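Local coordinates for probable glutamine synthetase (Pseudomonas aeruginosa, PDB 4HPP), which is probably a glutamine synthetase family member, with an N-terminal beta-sheet domain and a catalytic domain that holds a magnesium ion and glutamic acid, at residues 273-279 with 398-404; 49-55 with 422-427; 92-96 with 109-113. One frame throughout, in Å; residues are numbered along the deposited sequence.

How the contacts relate
The three contacts lie 21 to 24 Å apart, centre to centre, and none touches another. Contact 3 closes first along the chain, joining strand 89-97 of the N-terminal sheet to helix 108-121, which follows it in sequence and is counted with the catalytic domain. Contact 1 comes later, wholly within the catalytic domain, where helix 261-281 meets the turn between helices 391-399 and 402-405. Contact 2 spans both: a loop of the N-terminal domain lies against helix 410-427, the next helix after 402-405. Helix 342-358 packs on side chains of contacts 1 and 3. Contacts 2 and 3 thus join the two domains at separate places.

Contact 1 (273-279 with 398-404); sequences HLPALCA and LQRDEAL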
ATOM      1  N   HIS A 273      48.360 -35.408   8.661  1.00 58.79           N
ATOM      2  CA  HIS A 273      47.224 -35.303   9.559  1.00 60.98           C
ATOM      3  C   HIS A 273      45.909 -34.939   8.941  1.00 61.01           C
ATOM      4  O   HIS A 273      44.886 -34.988   9.623  1.00 72.45           O
ATOM      5  CB  HIS A 273      47.541 -34.333  10.686  1.00 65.61           C
ATOM      6  CG  HIS A 273      48.677 -34.793  11.568  1.00 74.06           C
ATOM      7  ND1 HIS A 273      48.546 -35.804  12.460  1.00 71.34           N
ATOM      8  CD2 HIS A 273      50.004 -34.375  11.639  1.00 66.15           C
ATOM      9  CE1 HIS A 273      49.720 -36.001  13.076  1.00 70.50           C
ATOM     10  NE2 HIS A 273      50.608 -35.121  12.577  1.00 61.19           N
ATOM     11  N   LEU A 274      45.878 -34.596   7.666  1.00 55.21           N
ATOM     12  CA  LEU A 274      44.579 -34.193   7.071  1.00 64.30           C
ATOM     13  C   LEU A 274      43.359 -35.065   7.404  1.00 61.76           C
ATOM     14  O   LEU A 274      42.286 -34.500   7.636  1.00 72.44           O
ATOM     15  CB  LEU A 274      44.639 -33.923   5.536  1.00 57.47           C
ATOM     16  CG  LEU A 274      44.475 -32.438   5.170  1.00 53.54           C
ATOM     17  CD1 LEU A 274      44.803 -32.193   3.716  1.00 48.33           C
ATOM     18  CD2 LEU A 274      43.064 -31.954   5.490  1.00 52.03           C
ATOM     19  N   PRO A 275      43.489 -36.426   7.397  1.00 60.69           N
ATOM     20  CA  PRO A 275      42.201 -37.125   7.645  1.00 59.80           C
ATOM     21  C   PRO A 275      41.617 -36.803   9.010  1.00 60.53           C
ATOM     22  O   PRO A 275      40.405 -36.885   9.176  1.00 65.40           O
ATOM     23  CB  PRO A 275      42.527 -38.644   7.467  1.00 53.97           C
ATOM     24  CG  PRO A 275      43.747 -38.652   6.596  1.00 58.64           C
ATOM     25  CD  PRO A 275      44.517 -37.348   6.855  1.00 53.90           C
ATOM     26  N   ALA A 276      42.460 -36.401   9.958  1.00 57.06           N
ATOM     27  CA  ALA A 276      41.983 -35.961  11.274  1.00 54.68           C
ATOM     28  C   ALA A 276      41.492 -34.516  11.220  1.00 55.34           C
ATOM     29  O   ALA A 276      40.493 -34.138  11.893  1.00 50.88           O
ATOM     30  CB  ALA A 276      43.103 -36.096  12.322  1.00 49.73           C
ATOM     31  N   LEU A 277      42.219 -33.689  10.452  1.00 55.66           N
ATOM     32  CA  LEU A 277      41.943 -32.257  10.441  1.00 55.71           C
ATOM     33  C   LEU A 277      40.552 -32.044   9.889  1.00 58.96           C
ATOM     34  O   LEU A 277      39.925 -31.001  10.148  1.00 62.34           O
ATOM     35  CB  LEU A 277      42.925 -31.496   9.595  1.00 48.88           C
ATOM     36  CG  LEU A 277      44.343 -31.336  10.098  1.00 46.87           C
ATOM     37  CD1 LEU A 277      45.189 -30.622   9.030  1.00 40.36           C
ATOM     38  CD2 LEU A 277      44.332 -30.619  11.422  1.00 46.81           C
ATOM     39  N   CYS A 278      40.076 -33.046   9.149  1.00 49.23           N
ATOM     40  CA  CYS A 278      38.765 -32.964   8.582  1.00 53.59           C
ATOM     41  C   CYS A 278      37.645 -32.913   9.621  1.00 52.00           C
ATOM     42  O   CYS A 278      36.613 -32.284   9.386  1.00 50.45           O
ATOM     43  CB  CYS A 278      38.565 -34.070   7.560  1.00 58.96           C
ATOM     44  SG  CYS A 278      39.610 -33.747   6.116  1.00 60.53           S
ATOM     45  N   ALA A 279      37.878 -33.541  10.767  1.00 47.11           N
ATOM     46  CA  ALA A 279      36.909 -33.573  11.837  1.00 48.15           C
ATOM     47  C   ALA A 279      36.791 -32.173  12.398  1.00 50.61           C
ATOM     48  O   ALA A 279      35.765 -31.824  12.996  1.00 49.17           O
ATOM     49  CB  ALA A 279      37.320 -34.558  12.939  1.00 44.03           C
ATOM     50  N   LEU A 398      40.281 -38.752  13.940  1.00 64.86           N
ATOM     51  CA  LEU A 398      40.799 -37.824  14.951  1.00 60.29           C
ATOM     52  C   LEU A 398      41.191 -38.571  16.216  1.00 69.48           C
ATOM     53  O   LEU A 398      42.165 -38.220  16.912  1.00 70.13           O
ATOM     54  CB  LEU A 398      39.701 -36.849  15.351  1.00 53.60           C
ATOM     55  CG  LEU A 398      39.978 -35.419  15.836  1.00 53.41           C
ATOM     56  CD1 LEU A 398      38.862 -35.053  16.793  1.00 54.60           C
ATOM     57  CD2 LEU A 398      41.363 -35.083  16.399  1.00 46.30           C
ATOM     58  N   GLN A 399      40.385 -39.575  16.551  1.00 72.77           N
ATOM     59  CA  GLN A 399      40.628 -40.347  17.757  1.00 75.68           C
ATOM     60  C   GLN A 399      41.956 -41.160  17.598  1.00 77.61           C
ATOM     61  O   GLN A 399      42.717 -41.283  18.571  1.00 69.07           O
ATOM     62  CB  GLN A 399      39.382 -41.194  18.103  1.00 72.40           C
ATOM     63  CG  GLN A 399      38.188 -40.409  18.675  1.00 74.42           C
ATOM     64  CD  GLN A 399      36.843 -41.171  18.580  1.00 82.65           C
ATOM     65  OE1 GLN A 399      35.760 -40.600  18.776  1.00 80.37           O
ATOM     66  NE2 GLN A 399      36.915 -42.460  18.274  1.00 69.25           N
ATOM     67  N   ARG A 400      42.241 -41.616  16.354  1.00 76.21           N
ATOM     68  CA  ARG A 400      43.390 -42.489  15.957  1.00 70.66           C
ATOM     69  C   ARG A 400      44.755 -41.802  15.820  1.00 78.08           C
ATOM     70  O   ARG A 400      45.794 -42.470  15.687  1.00 88.88           O
ATOM     71  CB  ARG A 400      43.099 -43.136  14.607  1.00 72.76           C
ATOM     72  CG  ARG A 400      42.011 -44.190  14.576  1.00 73.45           C
ATOM     73  CD  ARG A 400      42.175 -44.965  13.290  1.00 78.25           C
ATOM     74  NE  ARG A 400      40.914 -45.499  12.776  1.00 96.45           N
ATOM     75  CZ  ARG A 400      40.208 -44.961  11.777  1.00105.88           C
ATOM     76  NH1 ARG A 400      40.616 -43.844  11.164  1.00101.31           N
ATOM     77  NH2 ARG A 400      39.082 -45.540  11.383  1.00101.96           N
ATOM     78  N   ASP A 401      44.721 -40.473  15.833  1.00 73.62           N
ATOM     79  CA  ASP A 401      45.845 -39.608  15.545  1.00 74.56           C
ATOM     80  C   ASP A 401      46.257 -39.047  16.894  1.00 78.53           C
ATOM     81  O   ASP A 401      46.037 -37.860  17.186  1.00 83.31           O
ATOM     82  CB  ASP A 401      45.376 -38.477  14.599  1.00 73.53           C
ATOM     83  CG  ASP A 401      46.528 -37.704  13.922  1.00 69.05           C
ATOM     84  OD1 ASP A 401      46.362 -37.319  12.732  1.00 62.97           O
ATOM     85  OD2 ASP A 401      47.572 -37.456  14.561  1.00 64.80           O
ATOM     86  N   GLU A 402      46.843 -39.903  17.728  1.00 76.33           N
ATOM     87  CA  GLU A 402      47.263 -39.463  19.059  1.00 71.09           C
ATOM     88  C   GLU A 402      48.284 -38.350  18.978  1.00 63.33           C
ATOM     89  O   GLU A 402      48.369 -37.528  19.900  1.00 55.31           O
ATOM     90  CB  GLU A 402      47.824 -40.607  19.890  1.00 74.84           C
ATOM     91  CG  GLU A 402      46.817 -41.677  20.243  1.00 89.89           C
ATOM     92  CD  GLU A 402      47.423 -43.041  20.020  1.00 94.74           C
ATOM     93  OE1 GLU A 402      47.571 -43.783  21.020  1.00 82.82           O
ATOM     94  OE2 GLU A 402      47.782 -43.333  18.846  1.00 92.59           O
ATOM     95  N   ALA A 403      49.085 -38.314  17.910  1.00 55.48           N
ATOM     96  CA  ALA A 403      50.046 -37.218  17.843  1.00 64.02           C
ATOM     97  C   ALA A 403      49.298 -35.855  17.903  1.00 66.63           C
ATOM     98  O   ALA A 403      49.670 -34.958  18.688  1.00 73.30           O
ATOM     99  CB  ALA A 403      50.925 -37.331  16.613  1.00 58.46           C
ATOM    100  N   LEU A 404      48.226 -35.729  17.114  1.00 60.56           N
ATOM    101  CA  LEU A 404      47.474 -34.467  17.032  1.00 62.64           C
ATOM    102  C   LEU A 404      46.647 -34.208  18.302  1.00 61.10           C
ATOM    103  O   LEU A 404      46.772 -33.126  18.911  1.00 62.10           O
ATOM    104  CB  LEU A 404      46.613 -34.420  15.763  1.00 54.98           C
ATOM    105  CG  LEU A 404      45.737 -33.177  15.498  1.00 56.35           C
ATOM    106  CD1 LEU A 404      46.542 -32.095  14.809  1.00 52.14           C
ATOM    107  CD2 LEU A 404      44.556 -33.540  14.623  1.00 44.44           C
TER
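His273 and Asp401 meet through a histidine-carboxylate hydrogen bond, at the place where helix 261-281 of the catalytic domain packs against the turn between helices 391-399 and 402-405. The bond is nearly straight: ND1 of His273 donates to OD1 of Asp401 at 2.7 Å with an N-H...O angle of 172°. The proton arrives in the plane of the imidazole and is taken by the syn lone pair of OD1, so OD2 also lies near the same nitrogen and receives a second, weak and strongly bent bond. Ring and carboxylate are nearly coplanar, their planes 26° apart. Beside this pair the methyl of Ala276 is packed between the two backbones. Its CB lies 3.5 Å from Asp401 OD1, 3.7 Å from Leu404 CD2 and 3.9 Å from Leu398 CA, and the two segments come close here, with Ala276 CA 4.3 Å from Leu398 CA. One turn further along, Ala279 CB rests against Leu398 CG at 4.0 Å, while Leu277 reaches Leu404 more loosely through its CD2 branch.

The carboxylate is positioned by a second task. Asp401 is the N-cap of helix 402-405, and Leu404 N donates to its OD2 at 3.2 Å from well above the carboxylate plane. With CG anti to the backbone N (chi1 -165°), the side chain of Asp401 can cap its own helix and present OD1 to His273 at once. Further out, helix 342-358 closes one flank: Ala352 and Leu355 touch the His273 side chain, Ala348 meets Leu277 and Ile351 meets Leu404. Helix 410-427 covers Leu398 with Leu413 and Leu417. It also supplies Tyr416, whose OH is hydrogen-bonded to the carbonyl oxygen of Ala279.

Contact 2 (49-55 with 422-427); sequences TPQDLID and HELALT
OD1 of Asp55 lies over the centre of one face of the His422 ring, 4.1 Å above its plane. The carboxylate stands steeply on the ring, the planes 70° apart, and its other oxygen, OD2, is hydrogen-bonded to the backbone N of Ser57. At the ring edge, in plane, a water bridges His422 ND1 (2.8 Å) and Asp55 N (3.0 Å). The methyl CG2 of Thr49 approaches ND1 of His422 to 3.6 Å, its side chain set roughly perpendicular to that of the histidine.

The loop between strands 39-41 and 66-78, in the N-terminal domain, packs here on helix 410-427 of the catalytic domain; its residues Thr49 to Asp52 form a type I beta turn. Thr49 OG1, with chi1 at 57°, donates a hydrogen bond to a lone pair of Leu53 O (3.2 Å), an oxygen that Thr49 N also grips. Glu423 runs out extended and lies across the Pro50 ring, its OE2 close to Pro50 CD and in a salt bridge with Lys420. Gln51 folds back at chi2 and runs antiparallel alongside Leu426; its NE2 is hydrogen-bonded to Tyr439 OH, while OE1 sits 3.8 Å from Leu426 CD1.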
ATOM      1  N   THR A  49      25.150 -28.942  20.291  1.00 54.13           N
ATOM      2  CA  THR A  49      25.289 -29.428  18.926  1.00 54.94           C
ATOM      3  C   THR A  49      24.678 -28.399  17.981  1.00 56.09           C
ATOM      4  O   THR A  49      23.989 -27.499  18.432  1.00 54.24           O
ATOM      5  CB  THR A  49      24.547 -30.787  18.704  1.00 51.16           C
ATOM      6  OG1 THR A  49      23.164 -30.640  19.036  1.00 53.20           O
ATOM      7  CG2 THR A  49      25.163 -31.888  19.531  1.00 50.83           C
ATOM      8  N   PRO A  50      24.887 -28.553  16.655  1.00 55.34           N
ATOM      9  CA  PRO A  50      24.189 -27.597  15.797  1.00 54.11           C
ATOM     10  C   PRO A  50      22.666 -27.525  16.003  1.00 57.47           C
ATOM     11  O   PRO A  50      22.050 -26.487  15.760  1.00 66.71           O
ATOM     12  CB  PRO A  50      24.560 -28.071  14.395  1.00 56.94           C
ATOM     13  CG  PRO A  50      25.950 -28.655  14.556  1.00 55.86           C
ATOM     14  CD  PRO A  50      25.963 -29.278  15.934  1.00 52.73           C
ATOM     15  N   GLN A  51      22.067 -28.599  16.493  1.00 65.24           N
ATOM     16  CA  GLN A  51      20.615 -28.669  16.619  1.00 67.41           C
ATOM     17  C   GLN A  51      20.160 -28.167  17.978  1.00 65.83           C
ATOM     18  O   GLN A  51      19.002 -28.316  18.347  1.00 65.11           O
ATOM     19  CB  GLN A  51      20.103 -30.086  16.341  1.00 61.93           C
ATOM     20  CG  GLN A  51      20.434 -30.580  14.944  1.00 55.34           C
ATOM     21  CD  GLN A  51      21.891 -31.029  14.793  1.00 54.96           C
ATOM     22  OE1 GLN A  51      22.624 -31.220  15.784  1.00 53.58           O
ATOM     23  NE2 GLN A  51      22.329 -31.172  13.537  1.00 56.73           N
ATOM     24  N   ASP A  52      21.102 -27.579  18.703  1.00 61.75           N
ATOM     25  CA  ASP A  52      20.850 -26.907  19.986  1.00 66.63           C
ATOM     26  C   ASP A  52      20.572 -27.823  21.161  1.00 70.39           C
ATOM     27  O   ASP A  52      19.972 -27.403  22.150  1.00 67.20           O
ATOM     28  CB  ASP A  52      19.793 -25.782  19.844  1.00 63.65           C
ATOM     29  CG  ASP A  52      20.426 -24.417  19.416  1.00 60.38           C
ATOM     30  OD1 ASP A  52      21.695 -24.330  19.397  1.00 50.25           O
ATOM     31  OD2 ASP A  52      19.659 -23.469  19.112  1.00 53.91           O
ATOM     32  N   LEU A  53      21.038 -29.066  21.068  1.00 77.18           N
ATOM     33  CA  LEU A  53      20.833 -30.044  22.147  1.00 73.96           C
ATOM     34  C   LEU A  53      22.140 -30.361  22.828  1.00 69.90           C
ATOM     35  O   LEU A  53      23.193 -30.403  22.203  1.00 73.19           O
ATOM     36  CB  LEU A  53      20.118 -31.330  21.655  1.00 64.12           C
ATOM     37  CG  LEU A  53      18.608 -31.062  21.473  1.00 72.02           C
ATOM     38  CD1 LEU A  53      17.964 -31.855  20.336  1.00 56.31           C
ATOM     39  CD2 LEU A  53      17.830 -31.189  22.793  1.00 74.76           C
ATOM     40  N   ILE A  54      22.044 -30.545  24.129  1.00 68.18           N
ATOM     41  CA  ILE A  54      23.107 -31.080  24.948  1.00 65.54           C
ATOM     42  C   ILE A  54      22.725 -32.528  25.366  1.00 74.08           C
ATOM     43  O   ILE A  54      21.551 -32.806  25.713  1.00 63.80           O
ATOM     44  CB  ILE A  54      23.266 -30.190  26.181  1.00 58.83           C
ATOM     45  CG1 ILE A  54      23.920 -28.854  25.778  1.00 64.85           C
ATOM     46  CG2 ILE A  54      24.113 -30.884  27.222  1.00 62.74           C
ATOM     47  CD1 ILE A  54      23.639 -27.695  26.725  1.00 53.27           C
ATOM     48  N   ASP A  55      23.701 -33.441  25.304  1.00 76.48           N
ATOM     49  CA  ASP A  55      23.569 -34.803  25.856  1.00 76.44           C
ATOM     50  C   ASP A  55      23.939 -34.877  27.319  1.00 72.47           C
ATOM     51  O   ASP A  55      24.558 -33.956  27.840  1.00 80.68           O
ATOM     52  CB  ASP A  55      24.485 -35.780  25.137  1.00 78.80           C
ATOM     53  CG  ASP A  55      23.999 -37.191  25.265  1.00 82.33           C
ATOM     54  OD1 ASP A  55      23.025 -37.511  24.567  1.00 78.44           O
ATOM     55  OD2 ASP A  55      24.542 -37.961  26.085  1.00 90.06           O
ATOM     56  N   HIS A 422      26.956 -36.793  19.160  1.00 58.55           N
ATOM     57  CA  HIS A 422      25.631 -36.384  19.482  1.00 58.46           C
ATOM     58  C   HIS A 422      25.005 -35.662  18.325  1.00 73.02           C
ATOM     59  O   HIS A 422      23.816 -35.888  17.988  1.00 83.27           O
ATOM     60  CB  HIS A 422      25.610 -35.581  20.758  1.00 58.90           C
ATOM     61  CG  HIS A 422      24.218 -35.183  21.180  1.00 68.68           C
ATOM     62  ND1 HIS A 422      23.976 -34.181  22.048  1.00 73.36           N
ATOM     63  CD2 HIS A 422      22.966 -35.680  20.783  1.00 64.25           C
ATOM     64  CE1 HIS A 422      22.637 -34.049  22.202  1.00 75.38           C
ATOM     65  NE2 HIS A 422      22.029 -34.976  21.426  1.00 66.60           N
ATOM     66  N   GLU A 423      25.796 -34.820  17.670  1.00 68.39           N
ATOM     67  CA  GLU A 423      25.312 -34.199  16.467  1.00 69.08           C
ATOM     68  C   GLU A 423      24.956 -35.301  15.465  1.00 67.11           C
ATOM     69  O   GLU A 423      23.872 -35.285  14.892  1.00 74.32           O
ATOM     70  CB  GLU A 423      26.336 -33.222  15.888  1.00 64.00           C
ATOM     71  CG  GLU A 423      25.866 -32.635  14.574  1.00 59.12           C
ATOM     72  CD  GLU A 423      26.927 -31.838  13.845  1.00 57.84           C
ATOM     73  OE1 GLU A 423      26.861 -31.807  12.600  1.00 62.51           O
ATOM     74  OE2 GLU A 423      27.798 -31.231  14.502  1.00 57.74           O
ATOM     75  N   LEU A 424      25.839 -36.275  15.259  1.00 70.29           N
ATOM     76  CA  LEU A 424      25.507 -37.305  14.261  1.00 68.77           C
ATOM     77  C   LEU A 424      24.400 -38.256  14.713  1.00 63.46           C
ATOM     78  O   LEU A 424      23.562 -38.648  13.896  1.00 59.97           O
ATOM     79  CB  LEU A 424      26.735 -37.991  13.642  1.00 68.51           C
ATOM     80  CG  LEU A 424      27.705 -38.914  14.348  1.00 83.01           C
ATOM     81  CD1 LEU A 424      27.301 -40.381  14.160  1.00 93.61           C
ATOM     82  CD2 LEU A 424      29.092 -38.674  13.768  1.00 68.95           C
ATOM     83  N   ALA A 425      24.334 -38.570  16.009  1.00 61.71           N
ATOM     84  CA  ALA A 425      23.098 -39.211  16.526  1.00 65.76           C
ATOM     85  C   ALA A 425      21.905 -38.404  16.032  1.00 73.18           C
ATOM     86  O   ALA A 425      21.006 -38.964  15.398  1.00 82.32           O
ATOM     87  CB  ALA A 425      23.049 -39.345  18.056  1.00 55.01           C
ATOM     88  N   LEU A 426      21.889 -37.091  16.266  1.00 67.28           N
ATOM     89  CA  LEU A 426      20.648 -36.382  15.996  1.00 60.36           C
ATOM     90  C   LEU A 426      20.241 -36.421  14.531  1.00 69.03           C
ATOM     91  O   LEU A 426      19.084 -36.141  14.204  1.00 79.84           O
ATOM     92  CB  LEU A 426      20.666 -34.963  16.537  1.00 60.12           C
ATOM     93  CG  LEU A 426      20.655 -34.842  18.065  1.00 66.58           C
ATOM     94  CD1 LEU A 426      21.233 -33.481  18.480  1.00 60.67           C
ATOM     95  CD2 LEU A 426      19.236 -35.086  18.610  1.00 57.75           C
ATOM     96  N   THR A 427      21.166 -36.803  13.654  1.00 66.39           N
ATOM     97  CA  THR A 427      20.947 -36.628  12.210  1.00 70.73           C
ATOM     98  C   THR A 427      20.753 -37.922  11.398  1.00 75.11           C
ATOM     99  O   THR A 427      20.188 -37.894  10.282  1.00 65.59           O
ATOM    100  CB  THR A 427      22.065 -35.763  11.599  1.00 64.66           C
ATOM    101  OG1 THR A 427      23.339 -36.161  12.143  1.00 66.95           O
ATOM    102  CG2 THR A 427      21.799 -34.333  11.990  1.00 70.72           C
TER
HETATM  103  O   HOH W   1      25.816 -32.593  23.368  1.00 61.23           O

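Contact 3 (92-96 with 109-113); sequences LHGNL and RSLLR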
ATOM      1  N   LEU A  92      32.581  -7.400  20.920  1.00 39.85           N
ATOM      2  CA  LEU A  92      33.969  -7.779  21.134  1.00 44.13           C
ATOM      3  C   LEU A  92      34.083  -9.306  21.338  1.00 51.41           C
ATOM      4  O   LEU A  92      33.240  -9.926  22.022  1.00 49.94           O
ATOM      5  CB  LEU A  92      34.497  -7.134  22.426  1.00 41.27           C
ATOM      6  CG  LEU A  92      34.560  -5.629  22.580  1.00 41.76           C
ATOM      7  CD1 LEU A  92      33.237  -5.087  23.073  1.00 40.83           C
ATOM      8  CD2 LEU A  92      35.657  -5.229  23.554  1.00 41.90           C
ATOM      9  N   HIS A  93      35.139  -9.895  20.775  1.00 51.60           N
ATOM     10  CA  HIS A  93      35.457 -11.289  20.972  1.00 46.17           C
ATOM     11  C   HIS A  93      36.078 -11.425  22.325  1.00 53.02           C
ATOM     12  O   HIS A  93      36.802 -10.521  22.787  1.00 57.50           O
ATOM     13  CB  HIS A  93      36.411 -11.783  19.923  1.00 40.43           C
ATOM     14  CG  HIS A  93      35.931 -11.560  18.533  1.00 43.10           C
ATOM     15  ND1 HIS A  93      35.373 -12.551  17.791  1.00 43.69           N
ATOM     16  CD2 HIS A  93      35.939 -10.404  17.728  1.00 43.84           C
ATOM     17  CE1 HIS A  93      35.016 -12.046  16.570  1.00 49.15           C
ATOM     18  NE2 HIS A  93      35.364 -10.730  16.532  1.00 47.54           N
ATOM     19  N   GLY A  94      35.796 -12.548  22.981  1.00 45.55           N
ATOM     20  CA  GLY A  94      36.259 -12.748  24.314  1.00 50.72           C
ATOM     21  C   GLY A  94      36.823 -14.138  24.433  1.00 55.18           C
ATOM     22  O   GLY A  94      36.542 -15.030  23.593  1.00 57.83           O
ATOM     23  N   ASN A  95      37.632 -14.318  25.473  1.00 52.26           N
ATOM     24  CA  ASN A  95      38.091 -15.642  25.855  1.00 54.91           C
ATOM     25  C   ASN A  95      37.310 -16.086  27.122  1.00 54.20           C
ATOM     26  O   ASN A  95      36.963 -15.236  27.952  1.00 60.32           O
ATOM     27  CB  ASN A  95      39.601 -15.648  26.118  1.00 49.08           C
ATOM     28  CG  ASN A  95      40.412 -14.847  25.099  1.00 49.13           C
ATOM     29  OD1 ASN A  95      40.194 -14.918  23.886  1.00 48.20           O
ATOM     30  ND2 ASN A  95      41.380 -14.083  25.600  1.00 48.81           N
ATOM     31  N   LEU A  96      37.031 -17.394  27.234  1.00 49.97           N
ATOM     32  CA  LEU A  96      36.398 -18.034  28.399  1.00 48.07           C
ATOM     33  C   LEU A  96      37.403 -18.459  29.456  1.00 53.72           C
ATOM     34  O   LEU A  96      38.416 -19.115  29.154  1.00 56.33           O
ATOM     35  CB  LEU A  96      35.620 -19.270  27.955  1.00 43.80           C
ATOM     36  CG  LEU A  96      34.421 -19.045  27.036  1.00 38.62           C
ATOM     37  CD1 LEU A  96      33.815 -20.365  26.577  1.00 44.29           C
ATOM     38  CD2 LEU A  96      33.340 -18.262  27.754  1.00 37.98           C
ATOM     39  N   ARG A 109      39.070 -19.878  21.004  1.00 47.34           N
ATOM     40  CA  ARG A 109      39.958 -18.666  20.854  1.00 47.12           C
ATOM     41  C   ARG A 109      41.301 -18.783  21.618  1.00 46.61           C
ATOM     42  O   ARG A 109      42.378 -18.658  21.030  1.00 43.82           O
ATOM     43  CB  ARG A 109      39.252 -17.342  21.203  1.00 45.62           C
ATOM     44  CG  ARG A 109      39.729 -16.234  20.255  1.00 55.35           C
ATOM     45  CD  ARG A 109      39.062 -14.887  20.359  1.00 42.67           C
ATOM     46  NE  ARG A 109      39.807 -14.066  21.288  1.00 52.34           N
ATOM     47  CZ  ARG A 109      40.361 -12.914  20.981  1.00 46.89           C
ATOM     48  NH1 ARG A 109      40.954 -12.251  21.923  1.00 57.85           N
ATOM     49  NH2 ARG A 109      40.292 -12.426  19.760  1.00 48.14           N
ATOM     50  N   SER A 110      41.215 -19.121  22.905  1.00 50.59           N
ATOM     51  CA  SER A 110      42.388 -19.379  23.762  1.00 49.10           C
ATOM     52  C   SER A 110      43.352 -20.419  23.172  1.00 52.74           C
ATOM     53  O   SER A 110      44.547 -20.112  23.016  1.00 57.23           O
ATOM     54  CB  SER A 110      41.940 -19.806  25.180  1.00 54.66           C
ATOM     55  OG  SER A 110      41.504 -18.689  25.955  1.00 59.07           O
ATOM     56  N   LEU A 111      42.850 -21.632  22.859  1.00 51.31           N
ATOM     57  CA  LEU A 111      43.652 -22.656  22.166  1.00 46.71           C
ATOM     58  C   LEU A 111      44.368 -22.045  20.955  1.00 53.74           C
ATOM     59  O   LEU A 111      45.590 -22.192  20.828  1.00 50.70           O
ATOM     60  CB  LEU A 111      42.796 -23.813  21.685  1.00 44.48           C
ATOM     61  CG  LEU A 111      43.385 -24.642  20.535  1.00 44.80           C
ATOM     62  CD1 LEU A 111      44.705 -25.249  20.979  1.00 45.69           C
ATOM     63  CD2 LEU A 111      42.430 -25.729  20.065  1.00 37.95           C
ATOM     64  N   LEU A 112      43.648 -21.331  20.073  1.00 52.62           N
ATOM     65  CA  LEU A 112      44.374 -20.766  18.930  1.00 53.00           C
ATOM     66  C   LEU A 112      45.443 -19.754  19.375  1.00 52.64           C
ATOM     67  O   LEU A 112      46.545 -19.754  18.827  1.00 52.42           O
ATOM     68  CB  LEU A 112      43.479 -20.205  17.811  1.00 55.58           C
ATOM     69  CG  LEU A 112      44.191 -19.330  16.737  1.00 52.77           C
ATOM     70  CD1 LEU A 112      45.210 -20.137  15.933  1.00 49.34           C
ATOM     71  CD2 LEU A 112      43.196 -18.648  15.826  1.00 48.20           C
ATOM     72  N   ARG A 113      45.143 -18.933  20.378  1.00 50.78           N
ATOM     73  CA  ARG A 113      46.145 -18.006  20.886  1.00 53.78           C
ATOM     74  C   ARG A 113      47.383 -18.659  21.519  1.00 57.96           C
ATOM     75  O   ARG A 113      48.429 -18.021  21.618  1.00 63.70           O
ATOM     76  CB  ARG A 113      45.546 -17.035  21.885  1.00 56.53           C
ATOM     77  CG  ARG A 113      46.607 -16.047  22.358  1.00 68.39           C
ATOM     78  CD  ARG A 113      46.043 -14.950  23.237  1.00 82.20           C
ATOM     79  NE  ARG A 113      45.678 -15.437  24.571  1.00 88.86           N
ATOM     80  CZ  ARG A 113      44.465 -15.870  24.915  1.00 98.22           C
ATOM     81  NH1 ARG A 113      43.472 -15.891  24.018  1.00 96.99           N
ATOM     82  NH2 ARG A 113      44.247 -16.293  26.157  1.00 82.34           N
TER
HETATM   83  O   HOH W   2      41.095 -18.171  28.672  1.00 49.62           O
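Asn95 and Arg109 form the close-fitting half of this contact, joined by a hydrogen bond from Arg109 NE to Asn95 OD1 that measures 2.8 Å and is almost straight at 176°. The donor lies in the carbonyl plane of the amide, the acceptor lies in the guanidinium plane, and the two flat groups are nearly coplanar. The neighbouring NH1 of Arg109 adds a weak bond to the same OD1 at 3.4 Å. A bend in the arginine chain at chi3 brings the guanidinium edge-on to the Asn95 amide, with His93 CB over one of its faces, 3.9 Å from NH2 of Arg109.

The elements involved are strand 89-97, an inner strand of the N-terminal sheet, and helix 108-121, which follows it in the chain and is counted with the catalytic domain. Their short segments pass at a near right angle (87°), with axes 8.5 Å apart at closest approach. The Arg109 side chain spans the distance between the two backbones.

Toward Ser110 and Arg113 the fit is looser and hydrated. Asn95 CB touches Ser110 OG at 3.6 Å, and beyond it a water links that same Ser110 OG, 2.8 Å away, to Leu96 O. The Arg113 side chain runs across that of Asn95, the two flat groups tilted by 27°, and brings its NH1 to 3.2 Å from Asn95 ND2; both are donors, so the approach is no hydrogen bond.

The firm side owes much to charge. Arg109 forms salt bridges through NH1 to Asp71, on strand 66-78 of the same sheet, and through NH2 to Asp200 on helix 196-216. With NE satisfied by Asn95, all three guanidinium nitrogens are engaged, which should fix the rotation of the buried group and balance its charge with the two carboxylates.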